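Local coordinates for protein 6-carboxyhexanoate--coa ligase (Bacillus subtilis, PDB 5FLG) that belongs to the 6-carboxyhexanoate--CoA ligase family of enzymes and binds phosphoaminophosphonic acid-adenylate ester, pimelic acid and magnesium, at residues E115-W120 with E225-F230; S164-P167 with R171-E174. All coordinates share one frame; numbering follows the deposited sequence.

Interaction 1 of 2, residues E115-W120 with E225-F230. With ANP (phosphoaminophosphonic acid-adenylate ester), chain D.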
loop_
_atom_site.group_PDB
_atom_site.type_symbol
_atom_site.label_atom_id
_atom_site.label_comp_id
_atom_site.label_asym_id
_atom_site.label_seq_id
_atom_site.Cartn_x
_atom_site.Cartn_y
_atom_site.Cartn_z
ATOM N N GLU A 115 8.353 -22.803 -25.776
ATOM C CA GLU A 115 9.079 -23.706 -24.890
ATOM C C GLU A 115 9.278 -23.157 -23.486
ATOM O O GLU A 115 9.409 -23.921 -22.555
ATOM C CB GLU A 115 10.437 -24.089 -25.490
ATOM C CG GLU A 115 10.281 -24.948 -26.735
ATOM C CD GLU A 115 11.610 -25.332 -27.364
ATOM O OE1 GLU A 115 12.648 -25.050 -26.750
ATOM O OE2 GLU A 115 11.590 -25.939 -28.452
ATOM N N GLN A 116 9.334 -21.845 -23.340
ATOM C CA GLN A 116 9.653 -21.240 -22.060
ATOM C C GLN A 116 8.427 -20.760 -21.278
ATOM O O GLN A 116 8.473 -20.596 -20.070
ATOM C CB GLN A 116 10.661 -20.123 -22.277
ATOM C CG GLN A 116 12.036 -20.708 -22.573
ATOM C CD GLN A 116 12.993 -19.730 -23.209
ATOM O OE1 GLN A 116 13.471 -18.803 -22.558
ATOM N NE2 GLN A 116 13.197 -19.871 -24.507
ATOM N N ILE A 117 7.288 -20.751 -21.943
ATOM C CA ILE A 117 6.091 -20.190 -21.346
ATOM C C ILE A 117 5.667 -20.894 -20.054
ATOM O O ILE A 117 5.607 -20.231 -19.040
ATOM C CB ILE A 117 4.946 -20.124 -22.360
ATOM C CG1 ILE A 117 5.143 -18.886 -23.236
ATOM C CG2 ILE A 117 3.601 -20.048 -21.631
ATOM C CD1 ILE A 117 4.348 -18.889 -24.516
ATOM N N PRO A 118 5.742 -22.232 -20.017
ATOM C CA PRO A 118 5.569 -22.978 -18.764
ATOM C C PRO A 118 6.442 -22.540 -17.613
ATOM O O PRO A 118 5.939 -22.343 -16.504
ATOM C CB PRO A 118 5.886 -24.426 -19.167
ATOM C CG PRO A 118 5.525 -24.472 -20.615
ATOM C CD PRO A 118 5.988 -23.147 -21.143
ATOM N N GLU A 119 7.719 -22.271 -17.862
ATOM C CA GLU A 119 8.580 -21.824 -16.772
ATOM C C GLU A 119 8.226 -20.388 -16.318
ATOM O O GLU A 119 8.673 -19.934 -15.277
ATOM C CB GLU A 119 10.062 -21.904 -17.181
ATOM C CG GLU A 119 10.630 -20.587 -17.702
ATOM C CD GLU A 119 12.087 -20.676 -18.152
ATOM O OE1 GLU A 119 12.377 -21.457 -19.083
ATOM O OE2 GLU A 119 12.928 -19.898 -17.629
ATOM N N TRP A 120 7.490 -19.636 -17.126
ATOM C CA TRP A 120 7.167 -18.261 -16.770
ATOM C C TRP A 120 5.771 -18.163 -16.124
ATOM O O TRP A 120 5.250 -17.073 -15.977
ATOM C CB TRP A 120 7.192 -17.354 -17.999
ATOM C CG TRP A 120 8.522 -17.297 -18.678
ATOM C CD1 TRP A 120 9.740 -17.384 -18.090
ATOM C CD2 TRP A 120 8.761 -17.031 -20.066
ATOM N NE1 TRP A 120 10.737 -17.178 -19.030
ATOM C CE2 TRP A 120 10.161 -17.014 -20.256
ATOM C CE3 TRP A 120 7.930 -16.826 -21.163
ATOM C CZ2 TRP A 120 10.744 -16.736 -21.487
ATOM C CZ3 TRP A 120 8.502 -16.623 -22.391
ATOM C CH2 TRP A 120 9.897 -16.535 -22.540
ATOM N N GLU A 225 -2.287 -21.445 -15.042
ATOM C CA GLU A 225 -1.063 -21.020 -15.760
ATOM C C GLU A 225 -1.449 -19.988 -16.814
ATOM O O GLU A 225 -2.196 -20.297 -17.744
ATOM C CB GLU A 225 -0.421 -22.214 -16.489
ATOM C CG GLU A 225 0.308 -23.191 -15.587
ATOM C CD GLU A 225 -0.601 -23.798 -14.532
ATOM O OE1 GLU A 225 -1.504 -24.595 -14.892
ATOM O OE2 GLU A 225 -0.413 -23.467 -13.342
ATOM N N GLY A 226 -1.079 -18.748 -16.578
ATOM C CA GLY A 226 -1.371 -17.670 -17.509
ATOM C C GLY A 226 -0.116 -17.361 -18.306
ATOM O O GLY A 226 0.882 -18.057 -18.183
ATOM N N CYS A 227 -0.151 -16.287 -19.085
ATOM C CA CYS A 227 1.014 -15.883 -19.881
ATOM C C CYS A 227 0.849 -14.426 -20.275
ATOM O O CYS A 227 -0.258 -13.964 -20.596
ATOM C CB CYS A 227 1.124 -16.755 -21.125
ATOM S SG CYS A 227 2.226 -16.173 -22.446
ATOM N N ARG A 228 1.940 -13.687 -20.152
ATOM C CA ARG A 228 2.023 -12.356 -20.660
ATOM C C ARG A 228 3.464 -12.200 -21.189
ATOM O O ARG A 228 4.392 -12.041 -20.414
ATOM C CB ARG A 228 1.737 -11.353 -19.541
ATOM C CG ARG A 228 1.169 -10.023 -20.003
ATOM C CD ARG A 228 -0.229 -10.241 -20.492
ATOM N NE ARG A 228 -1.058 -9.049 -20.649
ATOM C CZ ARG A 228 -2.149 -8.800 -19.936
ATOM N NH1 ARG A 228 -2.365 -9.433 -18.776
ATOM N NH2 ARG A 228 -3.036 -7.943 -20.392
ATOM N N VAL A 229 3.608 -12.181 -22.495
ATOM C CA VAL A 229 4.920 -12.005 -23.137
ATOM C C VAL A 229 4.839 -10.863 -24.137
ATOM O O VAL A 229 3.910 -10.823 -24.966
ATOM C CB VAL A 229 5.334 -13.275 -23.915
ATOM C CG1 VAL A 229 6.705 -13.094 -24.545
ATOM C CG2 VAL A 229 5.358 -14.477 -22.986
ATOM N N PHE A 230 5.882 -10.016 -24.133
ATOM C CA PHE A 230 6.008 -8.944 -25.095
ATOM C C PHE A 230 7.201 -9.272 -25.980
ATOM O O PHE A 230 8.312 -9.359 -25.489
ATOM C CB PHE A 230 6.294 -7.593 -24.404
ATOM C CG PHE A 230 5.251 -7.160 -23.411
ATOM C CD1 PHE A 230 3.954 -7.634 -23.492
ATOM C CD2 PHE A 230 5.540 -6.199 -22.469
ATOM C CE1 PHE A 230 3.009 -7.253 -22.551
ATOM C CE2 PHE A 230 4.576 -5.772 -21.555
ATOM C CZ PHE A 230 3.304 -6.318 -21.600
HETATM P PG ANP D . -6.203 -10.056 -11.756
HETATM O O1G ANP D . -6.750 -9.692 -10.403
HETATM O O2G ANP D . -6.642 -11.424 -12.202
HETATM O O3G ANP D . -6.400 -9.041 -12.835
HETATM P PB ANP D . -3.405 -9.902 -12.741
HETATM O O1B ANP D . -3.743 -8.609 -13.392
HETATM O O2B ANP D . -2.100 -10.184 -12.093
HETATM N N3B ANP D . -4.525 -10.165 -11.451
HETATM P PA ANP D . -4.503 -11.032 -15.148
HETATM O O1A ANP D . -5.264 -12.252 -15.395
HETATM O O2A ANP D . -5.095 -9.659 -15.294
HETATM O O3A ANP D . -3.700 -11.127 -13.758
HETATM O "O5'" ANP D . -3.224 -11.145 -16.186
HETATM C "C5'" ANP D . -2.705 -12.394 -16.544
HETATM C "C4'" ANP D . -1.177 -12.351 -16.466
HETATM O "O4'" ANP D . -0.703 -11.280 -17.293
HETATM C "C3'" ANP D . -0.682 -12.070 -15.056
HETATM O "O3'" ANP D . -0.424 -13.274 -14.343
HETATM C "C2'" ANP D . 0.611 -11.350 -15.300
HETATM O "O2'" ANP D . 1.619 -12.313 -15.613
HETATM C "C1'" ANP D . 0.288 -10.568 -16.541
HETATM N N9 ANP D . -0.148 -9.223 -16.150
HETATM C C8 ANP D . -1.355 -8.845 -15.597
HETATM N N7 ANP D . -1.400 -7.499 -15.459
HETATM C C5 ANP D . -0.193 -7.018 -15.888
HETATM C C6 ANP D . 0.472 -5.708 -15.986
HETATM N N6 ANP D . -0.120 -4.582 -15.579
HETATM N N1 ANP D . 1.717 -5.648 -16.509
HETATM C C2 ANP D . 2.359 -6.755 -16.897
HETATM N N3 ANP D . 1.816 -7.984 -16.912
HETATM C C4 ANP D . 0.611 -8.164 -16.321
#
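I117 keeps CG1 beside its backbone N (chi1 -81°), and C227 turns SG anti to its own N (chi1 165°); these settings bring the end of the isoleucine chain against the sulfur. I117 CD1 lies 4.0 Å from C227 SG, with CG1 and CG2 nearly as close, so the sulfur sits alongside the branched chain rather than against one methyl alone. Two residues on, V229 sends CG2 to the W120 indole, 3.9 Å from CZ3 and equally near CE3, at the benzo end of the ring. The two side chains cross at about a right angle, and the methyl comes in obliquely to the ring. I117 CG1 also approaches V229 CG2, at 4.4 Å, closing a small, buried apolar patch made by van der Waals packing. The 3-10 turn at 118-120, with a W120 N to I117 O bond of 2.8 Å, carries the indole, and Q116 O lies 3.5 Å above one face of that ring, toward its rim. R228 points away from this patch, its chain bent at chi2. R228 NH1 donates a nearly straight hydrogen bond (2.9 Å, 162°) to phosphoaminophosphonic acid-adenylate ester O4', and that oxygen lies at the edge of the guanidinium, near its plane. A salt bridge to E191 and a hydrogen bond to Y204 OH further fix the group. Strand 227-232 runs between strands 188-194 and 127-130: the end of helix 107-116 and the turn after it pack on one side, also touching L192 and V127, while R228 reaches L178 of helix 170-184 on the other.

Interaction 2 of 2, residues S164-P167 with R171-E174. With PML (pimelic acid), chain C.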
loop_
_atom_site.group_PDB
_atom_site.type_symbol
_atom_site.label_atom_id
_atom_site.label_comp_id
_atom_site.label_asym_id
_atom_site.label_seq_id
_atom_site.Cartn_x
_atom_site.Cartn_y
_atom_site.Cartn_z
ATOM N N SER A 164 -18.902 -2.024 -30.134
ATOM C CA SER A 164 -18.024 -3.074 -30.659
ATOM C C SER A 164 -18.670 -4.441 -30.614
ATOM O O SER A 164 -18.064 -5.416 -31.050
ATOM C CB SER A 164 -16.708 -3.124 -29.867
ATOM O OG SER A 164 -15.971 -1.946 -30.077
ATOM N N HIS A 165 -19.849 -4.530 -29.992
ATOM C CA HIS A 165 -20.515 -5.811 -29.767
ATOM C C HIS A 165 -19.632 -6.741 -28.977
ATOM O O HIS A 165 -19.599 -7.938 -29.211
ATOM C CB HIS A 165 -20.931 -6.478 -31.078
ATOM C CG HIS A 165 -21.768 -5.600 -31.951
ATOM N ND1 HIS A 165 -22.994 -5.112 -31.554
ATOM C CD2 HIS A 165 -21.511 -5.037 -33.155
ATOM C CE1 HIS A 165 -23.466 -4.302 -32.486
ATOM N NE2 HIS A 165 -22.589 -4.247 -33.472
ATOM N N VAL A 166 -18.970 -6.174 -27.990
ATOM C CA VAL A 166 -18.169 -6.922 -27.028
ATOM C C VAL A 166 -18.747 -6.628 -25.655
ATOM O O VAL A 166 -19.175 -5.490 -25.405
ATOM C CB VAL A 166 -16.714 -6.424 -27.068
ATOM C CG1 VAL A 166 -15.887 -7.076 -25.973
ATOM C CG2 VAL A 166 -16.131 -6.707 -28.439
ATOM N N PRO A 167 -18.784 -7.636 -24.770
ATOM C CA PRO A 167 -19.386 -7.424 -23.449
ATOM C C PRO A 167 -18.571 -6.440 -22.628
ATOM O O PRO A 167 -17.348 -6.426 -22.720
ATOM C CB PRO A 167 -19.311 -8.817 -22.793
ATOM C CG PRO A 167 -18.896 -9.773 -23.855
ATOM C CD PRO A 167 -18.169 -8.965 -24.886
ATOM N N ARG A 171 -12.432 -7.150 -17.082
ATOM C CA ARG A 171 -11.280 -7.865 -17.613
ATOM C C ARG A 171 -10.868 -7.258 -18.969
ATOM O O ARG A 171 -9.663 -7.182 -19.290
ATOM C CB ARG A 171 -11.622 -9.353 -17.819
ATOM C CG ARG A 171 -11.356 -10.245 -16.624
ATOM C CD ARG A 171 -11.343 -11.709 -17.033
ATOM N NE ARG A 171 -10.976 -12.617 -15.934
ATOM C CZ ARG A 171 -11.860 -13.312 -15.225
ATOM N NH1 ARG A 171 -13.152 -13.126 -15.439
ATOM N NH2 ARG A 171 -11.477 -14.136 -14.253
ATOM N N ILE A 172 -11.860 -7.001 -19.819
ATOM C CA ILE A 172 -11.567 -6.591 -21.203
ATOM C C ILE A 172 -11.096 -5.147 -21.211
ATOM O O ILE A 172 -10.065 -4.805 -21.830
ATOM C CB ILE A 172 -12.773 -6.761 -22.130
ATOM C CG1 ILE A 172 -13.115 -8.234 -22.288
ATOM C CG2 ILE A 172 -12.516 -6.108 -23.478
ATOM C CD1 ILE A 172 -14.523 -8.477 -22.810
ATOM N N LYS A 173 -11.738 -4.336 -20.385
ATOM C CA LYS A 173 -11.282 -2.955 -20.209
ATOM C C LYS A 173 -9.815 -2.867 -19.767
ATOM O O LYS A 173 -9.021 -2.130 -20.347
ATOM C CB LYS A 173 -12.129 -2.237 -19.205
ATOM C CG LYS A 173 -11.829 -0.757 -19.176
ATOM C CD LYS A 173 -12.706 -0.049 -18.155
ATOM C CE LYS A 173 -12.537 -0.671 -16.785
ATOM N NZ LYS A 173 -12.978 0.269 -15.763
ATOM N N GLU A 174 -9.458 -3.680 -18.784
ATOM C CA GLU A 174 -8.110 -3.705 -18.276
ATOM C C GLU A 174 -7.122 -4.237 -19.300
ATOM O O GLU A 174 -6.118 -3.607 -19.560
ATOM C CB GLU A 174 -8.036 -4.494 -16.960
ATOM C CG GLU A 174 -8.669 -3.748 -15.782
ATOM C CD GLU A 174 -9.131 -4.654 -14.612
ATOM O OE1 GLU A 174 -8.885 -5.885 -14.601
ATOM O OE2 GLU A 174 -9.750 -4.122 -13.679
HETATM C C1 PML C . -10.323 -10.506 -23.172
HETATM O O11 PML C . -10.258 -9.801 -24.232
HETATM O O12 PML C . -11.430 -11.041 -22.813
HETATM C C2 PML C . -8.984 -11.012 -22.602
HETATM C C3 PML C . -8.689 -10.720 -21.140
HETATM C C4 PML C . -7.827 -11.798 -20.457
HETATM C C5 PML C . -6.614 -11.270 -19.715
HETATM C C6 PML C . -6.455 -11.803 -18.294
HETATM C C7 PML C . -7.655 -11.456 -17.410
HETATM O O71 PML C . -7.958 -10.251 -17.242
HETATM O O72 PML C . -8.236 -12.374 -16.778
#
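I172 CD1 is the meeting point of this contact: it lies 3.7 Å from V166 CG1 and 3.5 Å from the backbone P167 O. With CG1 anti to the backbone N (chi1 174°), the valine places that methyl toward I172, and the two side chains cross obliquely, methyl against methyl. P167 adds its ring carbon CD, 4.2 Å from the same I172 CD1, so one methyl is touched by both loop residues. The isoleucine is buried, whereas the proline is exposed and borders the patch. This is the joint of a helix-loop-helix unit: helix 154-164 ends in a Schellman motif, with H165 at positive phi, and the short loop folds V166 and P167 back onto the first turn of helix 170-184. One bond back along the same branch, I172 CG1 lies 3.3 Å from pimelic acid O12, so the residue also lines the ligand pocket. One residue earlier, R171 stretches out from CG to NE along the other end of the ligand. R171 NE donates a rather bent hydrogen bond (2.9 Å, 133°) to pimelic acid O72; that oxygen lies near the guanidinium plane at its edge, and the methylene R171 CD packs 3.2 Å from O72. R171 NH2 forms a salt bridge with D197, which belongs to the magnesium site.

Overall arrangement
From the N terminus, the chain first reaches 115-120, at the end of helix 107-116, and meets it again at 225-230, on strand 227-232 of the mixed sheet, so interaction 1 spans a loop of just over a hundred residues. Interaction 2 falls wholly within that span: 164-167 meets 171-174 across three intervening residues, joining the end of helix 154-164 to the start of helix 170-184. The contacts nest without crossing, and do not touch; the centres of interactions 1 and 2 are about 23 Å apart. One backs the central sheet beside phosphoaminophosphonic acid-adenylate ester; the other joins a loop to the first turn of a helix that borders pimelic acid. Helix 170-184, which also meets R228, runs between these neighbourhoods.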